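Local coordinates for protein FAM179B (Mus musculus, PDB 5DN7) that binds microtubules and promotes their polymerization through its TOG domains, of which this chain is the second, and takes part in building cilia and setting their length, at residues A[180-191]-A[202-213]; A[217-225]-A[237-245]. All coordinates share one frame; numbering follows the deposited sequence.

Contact 1: residues A[180-191]-A[202-213]; sequences LPKLSFDLAPAL and ALEAFAVLASSM
Leu191, just past the regular turns of helix 180-187, lays a methyl on the Phe206 ring in an antiparallel helix pair, the predicted HEAT 8 repeat of this TOG domain, in which helix 180-187 runs against 202-213 at 166° with their axes 10.8 Å apart. Leu191 CD1 stands over the Phe206 ring, 3.7 Å from the centroid and 13° off the normal, a CH-pi contact; the opposite face is covered near its rim by Leu209 CD1 of the same helix as the ring. Ala188 N and Leu187 CB lie at the ring edge, close to its plane. The other branch of Leu191, CD2, reaches Ala202 CB and Leu203 CD2, both at 3.7 Å, so one leucine ties together three residues of the partner helix. Close approach at this end depends on small side chains, Ala190 CB lying 3.6 Å from Ala202 CB. Replacing Phe206 by an alanine removes the ring, which would probably leave Leu191 CD1 without the face it rests on and open a gap beside Leu187 and Ala188. About a turn farther along, Leu209 is a knob in the hole formed by Leu180, Leu183, Ser184 and Leu187, its CD1 lying 3.7 Å from Ser184 CB. At the far end Leu180 and Met213 lie alongside one another, pointing opposite ways, Leu180 CD1 coming 3.6 Å from Met213 CG. Helix 156-172 backs this core through Leu170 and Ile167, and Leu148 adds to it from helix 140-148. Beside this apolar seam, with its OG between the backbone N and carbonyl carbon (chi1 60°), Ser184 turns its hydroxyl back to its own helix and donates to Pro181 O at 2.9 Å.

Contact 2: residues A[217-225]-A[237-245]; sequences KTNVLFKAV and VMNAVQARL
A second antiparallel helical hairpin, at the C-terminal end of the TOG domain's HEAT-type solenoid, brings Phe222 of helix 219-226 against Met238, Val241, Gln242 and Leu245 of helix 237-246. The short helical segments pass with axes 10.5 Å apart and N-to-C directions at 151°. Phe222 is the knob and those four residues form its hole, an arrangement that meets the knobs-into-holes definition for this one side chain. Met238 crosses the phenylalanine side chain at about a right angle: its methyl CE touches Phe222 CD1 at 3.5 Å, while SD lies 4.9 Å from the ring centroid and 46° off the normal, an oblique Met-aromatic contact. The methionine gets there with CG anti to the backbone N (chi1 -162°) followed by a bend at chi2, which swings the thioether across to the ring. Val241 CG1 approaches the ring edge, and Leu245 CD2 comes obliquely to Phe222 CE1 at 3.9 Å. Thr218 O, from one turn back in Phe222's own segment, lies over one ring face, displaced toward the rim. The same Leu245 CD2 meets Thr218 CG2 tip to tip, although Thr218 is poorly ordered and this end is less certain.

Toward the other end Val225 divides its two methyls. CG1 reaches Val237 CG1 at 3.6 Å and also lies 4.0 Å from Met238 SD; CG2 meets Val241 CG2 head-on at 3.8 Å. Glu229 OE2 accepts a hydrogen bond from Val237 N, at the start of the second segment. With 351 Å² buried in total and the side chains meeting through carbon and sulfur atoms, cohesion here rests on dispersion and shape fit, with Phe222 and Val225 each engaging several partners.

Overall arrangement
Contacts 1 and 2 are consecutive antiparallel helix pairs of one TOG solenoid, closing in series along the chain with centres 9 Å apart. Their centres lie about 16 and 25 Å from the centre of the chain, on the same side of it, consistent with contact 2 being nearer the C-terminal end of the solenoid. Packing joins them where Phe206 CE2 meets Leu221 CD2 at 3.5 Å and Met213 CE meets Val220 CG1 at 3.5 Å. A polar tie is added by the salt bridge from Arg244 NE to Glu204 OE2, 2.7 Å long, which links the second helix of each pair. TOG regions mediate microtubule interaction, and these contacts join the helices at the C-terminal end of this one.

Contact 1: residues A[180-191]-A[202-213]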
loop_
_atom_site.group_PDB
_atom_site.type_symbol
_atom_site.label_atom_id
_atom_site.label_comp_id
_atom_site.label_asym_id
_atom_site.label_seq_id
_atom_site.Cartn_x
_atom_site.Cartn_y
_atom_site.Cartn_z
ATOM N N LEU A 180 -0.031 -18.258 2.246
ATOM C CA LEU A 180 -1.120 -18.086 1.301
ATOM C C LEU A 180 -2.523 -18.432 1.841
ATOM O O LEU A 180 -3.479 -17.760 1.467
ATOM C CB LEU A 180 -0.837 -18.884 0.025
ATOM C CG LEU A 180 0.406 -18.485 -0.766
ATOM C CD1 LEU A 180 0.601 -19.490 -1.854
ATOM C CD2 LEU A 180 0.296 -17.069 -1.349
ATOM N N PRO A 181 -2.659 -19.482 2.684
ATOM C CA PRO A 181 -3.960 -19.688 3.348
ATOM C C PRO A 181 -4.405 -18.477 4.162
ATOM O O PRO A 181 -5.546 -18.016 4.054
ATOM C CB PRO A 181 -3.702 -20.887 4.277
ATOM C CG PRO A 181 -2.650 -21.671 3.570
ATOM C CD PRO A 181 -1.763 -20.648 2.874
ATOM N N LYS A 182 -3.487 -17.958 4.965
ATOM C CA LYS A 182 -3.798 -16.825 5.808
ATOM C C LYS A 182 -4.252 -15.682 4.924
ATOM O O LYS A 182 -5.292 -15.073 5.159
ATOM C CB LYS A 182 -2.588 -16.418 6.652
ATOM C CG LYS A 182 -2.881 -15.292 7.642
ATOM C CD LYS A 182 -1.701 -15.046 8.594
ATOM C CE LYS A 182 -0.533 -14.357 7.876
ATOM N NZ LYS A 182 0.629 -14.082 8.793
ATOM N N LEU A 183 -3.472 -15.444 3.874
ATOM C CA LEU A 183 -3.719 -14.372 2.934
ATOM C C LEU A 183 -5.118 -14.505 2.334
ATOM O O LEU A 183 -5.895 -13.553 2.351
ATOM C CB LEU A 183 -2.639 -14.378 1.848
ATOM C CG LEU A 183 -2.348 -13.084 1.105
ATOM C CD1 LEU A 183 -2.223 -11.910 2.063
ATOM C CD2 LEU A 183 -1.054 -13.252 0.302
ATOM N N SER A 184 -5.464 -15.688 1.842
ATOM C CA SER A 184 -6.762 -15.842 1.204
ATOM C C SER A 184 -7.924 -15.692 2.197
ATOM O O SER A 184 -9.003 -15.224 1.818
ATOM C CB SER A 184 -6.859 -17.184 0.496
ATOM O OG SER A 184 -6.687 -18.244 1.402
ATOM N N PHE A 185 -7.713 -16.084 3.450
ATOM C CA PHE A 185 -8.753 -15.881 4.455
ATOM C C PHE A 185 -8.904 -14.417 4.798
ATOM O O PHE A 185 -10.004 -13.951 5.073
ATOM C CB PHE A 185 -8.459 -16.685 5.728
ATOM C CG PHE A 185 -8.954 -18.103 5.672
ATOM C CD1 PHE A 185 -8.453 -18.993 4.739
ATOM C CD2 PHE A 185 -9.909 -18.547 6.556
ATOM C CE1 PHE A 185 -8.904 -20.296 4.672
ATOM C CE2 PHE A 185 -10.353 -19.858 6.508
ATOM C CZ PHE A 185 -9.846 -20.726 5.555
ATOM N N ASP A 186 -7.791 -13.695 4.803
ATOM C CA ASP A 186 -7.813 -12.263 5.067
ATOM C C ASP A 186 -8.442 -11.497 3.898
ATOM O O ASP A 186 -9.005 -10.419 4.089
ATOM C CB ASP A 186 -6.398 -11.721 5.330
ATOM C CG ASP A 186 -5.866 -12.076 6.722
ATOM O OD1 ASP A 186 -6.661 -12.466 7.611
ATOM O OD2 ASP A 186 -4.636 -11.932 6.935
ATOM N N LEU A 187 -8.349 -12.050 2.691
ATOM C CA LEU A 187 -8.817 -11.332 1.495
ATOM C C LEU A 187 -10.242 -11.706 1.122
ATOM O O LEU A 187 -10.921 -10.954 0.447
ATOM C CB LEU A 187 -7.896 -11.605 0.305
ATOM C CG LEU A 187 -6.607 -10.783 0.206
ATOM C CD1 LEU A 187 -5.791 -11.296 -0.960
ATOM C CD2 LEU A 187 -6.921 -9.293 0.008
ATOM N N ALA A 188 -10.690 -12.874 1.559
ATOM C CA ALA A 188 -12.026 -13.358 1.222
ATOM C C ALA A 188 -13.181 -12.377 1.546
ATOM O O ALA A 188 -14.168 -12.369 0.820
ATOM C CB ALA A 188 -12.273 -14.701 1.915
ATOM N N PRO A 189 -13.067 -11.547 2.610
ATOM C CA PRO A 189 -14.185 -10.617 2.823
ATOM C C PRO A 189 -14.363 -9.596 1.700
ATOM O O PRO A 189 -15.456 -9.064 1.507
ATOM C CB PRO A 189 -13.809 -9.909 4.126
ATOM C CG PRO A 189 -12.945 -10.887 4.834
ATOM C CD PRO A 189 -12.167 -11.577 3.777
ATOM N N ALA A 190 -13.299 -9.322 0.957
ATOM C CA ALA A 190 -13.407 -8.367 -0.132
ATOM C C ALA A 190 -14.239 -8.958 -1.281
ATOM O O ALA A 190 -14.802 -8.229 -2.104
ATOM C CB ALA A 190 -12.025 -7.964 -0.608
ATOM N N LEU A 191 -14.325 -10.284 -1.322
ATOM C CA LEU A 191 -15.136 -10.971 -2.323
ATOM C C LEU A 191 -16.618 -10.644 -2.151
ATOM O O LEU A 191 -17.378 -10.729 -3.104
ATOM C CB LEU A 191 -14.935 -12.484 -2.248
ATOM C CG LEU A 191 -13.588 -13.065 -2.722
ATOM C CD1 LEU A 191 -13.510 -14.535 -2.459
ATOM C CD2 LEU A 191 -13.437 -12.806 -4.194
ATOM N N ALA A 202 -10.736 -8.254 -5.654
ATOM C CA ALA A 202 -10.584 -9.475 -4.871
ATOM C C ALA A 202 -10.601 -10.730 -5.743
ATOM O O ALA A 202 -9.910 -11.691 -5.436
ATOM C CB ALA A 202 -11.677 -9.573 -3.799
ATOM N N LEU A 203 -11.403 -10.734 -6.804
ATOM C CA LEU A 203 -11.387 -11.857 -7.735
ATOM C C LEU A 203 -10.032 -11.939 -8.456
ATOM O O LEU A 203 -9.465 -13.026 -8.595
ATOM C CB LEU A 203 -12.547 -11.744 -8.738
ATOM C CG LEU A 203 -13.935 -11.914 -8.082
ATOM C CD1 LEU A 203 -15.050 -11.342 -8.958
ATOM C CD2 LEU A 203 -14.228 -13.380 -7.730
ATOM N N GLU A 204 -9.492 -10.800 -8.892
ATOM C CA GLU A 204 -8.137 -10.840 -9.469
ATOM C C GLU A 204 -7.114 -11.381 -8.478
ATOM O O GLU A 204 -6.229 -12.206 -8.833
ATOM C CB GLU A 204 -7.695 -9.452 -9.937
ATOM C CG GLU A 204 -8.471 -8.930 -11.128
ATOM C CD GLU A 204 -8.240 -9.736 -12.419
ATOM O OE1 GLU A 204 -7.136 -9.651 -13.014
ATOM O OE2 GLU A 204 -9.184 -10.442 -12.848
ATOM N N ALA A 205 -7.233 -10.923 -7.227
ATOM C CA ALA A 205 -6.327 -11.392 -6.200
ATOM C C ALA A 205 -6.465 -12.896 -6.046
ATOM O O ALA A 205 -5.467 -13.587 -5.926
ATOM C CB ALA A 205 -6.569 -10.694 -4.873
ATOM N N PHE A 206 -7.690 -13.407 -6.078
ATOM C CA PHE A 206 -7.885 -14.845 -5.931
ATOM C C PHE A 206 -7.310 -15.621 -7.129
ATOM O O PHE A 206 -6.796 -16.722 -6.947
ATOM C CB PHE A 206 -9.368 -15.174 -5.694
ATOM C CG PHE A 206 -9.698 -15.395 -4.205
ATOM C CD1 PHE A 206 -9.524 -14.370 -3.282
ATOM C CD2 PHE A 206 -10.110 -16.637 -3.738
ATOM C CE1 PHE A 206 -9.781 -14.574 -1.913
ATOM C CE2 PHE A 206 -10.351 -16.856 -2.367
ATOM C CZ PHE A 206 -10.196 -15.818 -1.465
ATOM N N ALA A 207 -7.364 -15.051 -8.334
ATOM C CA ALA A 207 -6.707 -15.684 -9.476
ATOM C C ALA A 207 -5.205 -15.812 -9.221
ATOM O O ALA A 207 -4.601 -16.886 -9.457
ATOM C CB ALA A 207 -6.966 -14.897 -10.774
ATOM N N VAL A 208 -4.599 -14.733 -8.720
ATOM C CA VAL A 208 -3.168 -14.799 -8.408
ATOM C C VAL A 208 -2.834 -15.777 -7.261
ATOM O O VAL A 208 -1.798 -16.466 -7.286
ATOM C CB VAL A 208 -2.599 -13.415 -8.053
ATOM C CG1 VAL A 208 -1.096 -13.520 -7.817
ATOM C CG2 VAL A 208 -2.876 -12.440 -9.183
ATOM N N LEU A 209 -3.690 -15.840 -6.251
ATOM C CA LEU A 209 -3.499 -16.837 -5.199
ATOM C C LEU A 209 -3.571 -18.251 -5.771
ATOM O O LEU A 209 -2.735 -19.071 -5.457
ATOM C CB LEU A 209 -4.526 -16.676 -4.083
ATOM C CG LEU A 209 -4.362 -15.413 -3.247
ATOM C CD1 LEU A 209 -5.551 -15.268 -2.337
ATOM C CD2 LEU A 209 -3.063 -15.490 -2.437
ATOM N N ALA A 210 -4.576 -18.532 -6.602
ATOM C CA ALA A 210 -4.698 -19.856 -7.217
ATOM C C ALA A 210 -3.434 -20.206 -7.988
ATOM O O ALA A 210 -2.908 -21.313 -7.868
ATOM C CB ALA A 210 -5.900 -19.923 -8.138
ATOM N N SER A 211 -2.944 -19.249 -8.769
ATOM C CA SER A 211 -1.718 -19.462 -9.532
ATOM C C SER A 211 -0.499 -19.702 -8.636
ATOM O O SER A 211 0.400 -20.483 -8.985
ATOM C CB SER A 211 -1.479 -18.264 -10.459
ATOM O OG SER A 211 -0.151 -18.230 -10.935
ATOM N N SER A 212 -0.459 -19.048 -7.483
ATOM C CA SER A 212 0.717 -19.133 -6.627
ATOM C C SER A 212 0.728 -20.372 -5.752
ATOM O O SER A 212 1.791 -20.853 -5.376
ATOM C CB SER A 212 0.827 -17.895 -5.754
ATOM O OG SER A 212 0.971 -16.763 -6.594
ATOM N N MET A 213 -0.458 -20.867 -5.415
ATOM C CA MET A 213 -0.588 -22.109 -4.662
ATOM C C MET A 213 -0.303 -23.328 -5.527
ATOM O O MET A 213 0.053 -24.391 -5.011
ATOM C CB MET A 213 -1.992 -22.236 -4.075
ATOM C CG MET A 213 -2.299 -21.256 -2.971
ATOM S SD MET A 213 -4.072 -21.166 -2.703
ATOM C CE MET A 213 -4.154 -20.139 -1.237
#

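Contact 2: residues A[217-225]-A[237-245]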
loop_
_atom_site.group_PDB
_atom_site.type_symbol
_atom_site.label_atom_id
_atom_site.label_comp_id
_atom_site.label_asym_id
_atom_site.label_seq_id
_atom_site.Cartn_x
_atom_site.Cartn_y
_atom_site.Cartn_z
ATOM N N LYS A 217 -3.720 -27.194 -4.853
ATOM C CA LYS A 217 -4.123 -26.590 -3.576
ATOM C C LYS A 217 -5.120 -25.429 -3.676
ATOM O O LYS A 217 -4.967 -24.442 -2.966
ATOM C CB LYS A 217 -2.889 -26.088 -2.810
ATOM C CG LYS A 217 -1.974 -27.169 -2.287
ATOM C CD LYS A 217 -0.778 -26.583 -1.588
ATOM C CE LYS A 217 0.048 -27.688 -0.993
ATOM N NZ LYS A 217 1.256 -27.146 -0.321
ATOM N N THR A 218 -6.139 -25.555 -4.526
ATOM C CA THR A 218 -7.199 -24.544 -4.662
ATOM C C THR A 218 -8.300 -24.755 -3.608
ATOM O O THR A 218 -9.174 -23.875 -3.329
ATOM C CB THR A 218 -7.807 -24.590 -6.086
ATOM O OG1 THR A 218 -6.772 -24.385 -7.051
ATOM C CG2 THR A 218 -8.888 -23.539 -6.277
ATOM N N ASN A 219 -8.146 -25.885 -2.958
ATOM C CA ASN A 219 -9.090 -26.372 -2.008
ATOM C C ASN A 219 -9.234 -25.353 -0.887
ATOM O O ASN A 219 -10.282 -25.138 -0.401
ATOM C CB ASN A 219 -8.591 -27.707 -1.469
ATOM C CG ASN A 219 -8.679 -28.821 -2.500
ATOM O OD1 ASN A 219 -9.457 -28.750 -3.435
ATOM N ND2 ASN A 219 -7.879 -29.845 -2.340
ATOM N N VAL A 220 -8.146 -24.748 -0.503
ATOM C CA VAL A 220 -8.062 -23.790 0.578
ATOM C C VAL A 220 -8.740 -22.488 0.173
ATOM O O VAL A 220 -9.298 -21.794 1.024
ATOM C CB VAL A 220 -6.588 -23.536 0.994
ATOM C CG1 VAL A 220 -5.799 -22.988 -0.155
ATOM C CG2 VAL A 220 -6.524 -22.579 2.155
ATOM N N LEU A 221 -8.725 -22.185 -1.130
ATOM C CA LEU A 221 -9.401 -21.005 -1.655
ATOM C C LEU A 221 -10.896 -21.178 -1.560
ATOM O O LEU A 221 -11.638 -20.223 -1.259
ATOM C CB LEU A 221 -9.017 -20.732 -3.113
ATOM C CG LEU A 221 -7.645 -20.124 -3.366
ATOM C CD1 LEU A 221 -7.463 -19.872 -4.842
ATOM C CD2 LEU A 221 -7.501 -18.835 -2.585
ATOM N N PHE A 222 -11.351 -22.399 -1.827
ATOM C CA PHE A 222 -12.786 -22.649 -1.674
ATOM C C PHE A 222 -13.231 -22.660 -0.196
ATOM O O PHE A 222 -14.358 -22.257 0.128
ATOM C CB PHE A 222 -13.163 -23.948 -2.374
ATOM C CG PHE A 222 -12.867 -23.934 -3.853
ATOM C CD1 PHE A 222 -12.971 -22.758 -4.578
ATOM C CD2 PHE A 222 -12.447 -25.083 -4.508
ATOM C CE1 PHE A 222 -12.693 -22.733 -5.940
ATOM C CE2 PHE A 222 -12.164 -25.063 -5.873
ATOM C CZ PHE A 222 -12.289 -23.883 -6.584
ATOM N N LYS A 223 -12.368 -23.073 0.708
ATOM C CA LYS A 223 -12.651 -22.933 2.102
ATOM C C LYS A 223 -12.716 -21.461 2.496
ATOM O O LYS A 223 -13.571 -21.081 3.239
ATOM C CB LYS A 223 -11.615 -23.651 2.944
ATOM C CG LYS A 223 -11.512 -25.127 2.608
ATOM C CD LYS A 223 -10.931 -25.962 3.721
ATOM C CE LYS A 223 -9.693 -26.701 3.289
ATOM N NZ LYS A 223 -8.602 -26.473 4.264
ATOM N N ALA A 224 -11.789 -20.662 1.993
ATOM C CA ALA A 224 -11.823 -19.223 2.211
ATOM C C ALA A 224 -13.158 -18.629 1.747
ATOM O O ALA A 224 -13.759 -17.833 2.464
ATOM C CB ALA A 224 -10.667 -18.543 1.497
ATOM N N VAL A 225 -13.612 -19.015 0.554
ATOM C CA VAL A 225 -14.902 -18.548 0.063
ATOM C C VAL A 225 -16.017 -19.029 1.006
ATOM O O VAL A 225 -17.006 -18.325 1.229
ATOM C CB VAL A 225 -15.188 -19.039 -1.380
ATOM C CG1 VAL A 225 -16.617 -18.665 -1.822
ATOM C CG2 VAL A 225 -14.134 -18.503 -2.382
ATOM N N VAL A 237 -20.784 -16.085 -4.915
ATOM C CA VAL A 237 -19.363 -15.780 -4.814
ATOM C C VAL A 237 -18.579 -16.981 -5.268
ATOM O O VAL A 237 -17.559 -16.857 -5.921
ATOM C CB VAL A 237 -18.966 -15.404 -3.375
ATOM C CG1 VAL A 237 -17.461 -15.447 -3.185
ATOM C CG2 VAL A 237 -19.503 -14.039 -3.051
ATOM N N MET A 238 -19.074 -18.160 -4.918
ATOM C CA MET A 238 -18.495 -19.401 -5.378
ATOM C C MET A 238 -18.475 -19.451 -6.908
ATOM O O MET A 238 -17.447 -19.768 -7.528
ATOM C CB MET A 238 -19.284 -20.577 -4.809
ATOM C CG MET A 238 -18.562 -21.891 -4.861
ATOM S SD MET A 238 -16.849 -21.738 -4.326
ATOM C CE MET A 238 -16.359 -23.459 -4.384
ATOM N N ASN A 239 -19.611 -19.106 -7.509
ATOM C CA ASN A 239 -19.742 -19.123 -8.965
ATOM C C ASN A 239 -18.792 -18.142 -9.659
ATOM O O ASN A 239 -18.126 -18.500 -10.616
ATOM C CB ASN A 239 -21.192 -18.831 -9.392
ATOM C CG ASN A 239 -22.118 -20.025 -9.187
ATOM O OD1 ASN A 239 -23.332 -19.863 -9.033
ATOM N ND2 ASN A 239 -21.543 -21.233 -9.171
ATOM N N ALA A 240 -18.748 -16.907 -9.178
ATOM C CA ALA A 240 -17.832 -15.905 -9.692
ATOM C C ALA A 240 -16.363 -16.317 -9.499
ATOM O O ALA A 240 -15.556 -16.147 -10.398
ATOM C CB ALA A 240 -18.101 -14.563 -9.031
ATOM N N VAL A 241 -16.013 -16.862 -8.340
ATOM C CA VAL A 241 -14.637 -17.297 -8.108
ATOM C C VAL A 241 -14.256 -18.388 -9.093
ATOM O O VAL A 241 -13.191 -18.343 -9.691
ATOM C CB VAL A 241 -14.409 -17.809 -6.660
ATOM C CG1 VAL A 241 -13.148 -18.635 -6.580
ATOM C CG2 VAL A 241 -14.332 -16.635 -5.678
ATOM N N GLN A 242 -15.110 -19.368 -9.269
ATOM C CA GLN A 242 -14.846 -20.446 -10.192
ATOM C C GLN A 242 -14.763 -19.961 -11.631
ATOM O O GLN A 242 -13.907 -20.351 -12.348
ATOM C CB GLN A 242 -15.847 -21.573 -10.029
ATOM C CG GLN A 242 -15.701 -22.291 -8.706
ATOM C CD GLN A 242 -16.577 -23.486 -8.575
ATOM O OE1 GLN A 242 -17.790 -23.386 -8.536
ATOM N NE2 GLN A 242 -15.965 -24.629 -8.503
ATOM N N ALA A 243 -15.656 -19.061 -11.994
ATOM C CA ALA A 243 -15.640 -18.473 -13.328
ATOM C C ALA A 243 -14.309 -17.774 -13.554
ATOM O O ALA A 243 -13.660 -18.008 -14.558
ATOM C CB ALA A 243 -16.786 -17.517 -13.500
ATOM N N ARG A 244 -13.887 -16.943 -12.602
ATOM C CA ARG A 244 -12.600 -16.258 -12.708
ATOM C C ARG A 244 -11.413 -17.226 -12.803
ATOM O O ARG A 244 -10.522 -17.037 -13.623
ATOM C CB ARG A 244 -12.384 -15.311 -11.525
ATOM C CG ARG A 244 -11.051 -14.543 -11.589
ATOM C CD ARG A 244 -10.946 -13.742 -12.902
ATOM N NE ARG A 244 -9.659 -13.068 -13.072
ATOM C CZ ARG A 244 -8.611 -13.612 -13.670
ATOM N NH1 ARG A 244 -8.696 -14.852 -14.129
ATOM N NH2 ARG A 244 -7.478 -12.927 -13.790
ATOM N N LEU A 245 -11.399 -18.249 -11.956
ATOM C CA LEU A 245 -10.290 -19.216 -11.918
ATOM C C LEU A 245 -10.224 -20.033 -13.192
ATOM O O LEU A 245 -9.148 -20.445 -13.600
ATOM C CB LEU A 245 -10.426 -20.165 -10.726
ATOM C CG LEU A 245 -9.698 -19.845 -9.425
ATOM C CD1 LEU A 245 -9.659 -18.352 -9.141
ATOM C CD2 LEU A 245 -10.389 -20.587 -8.310
#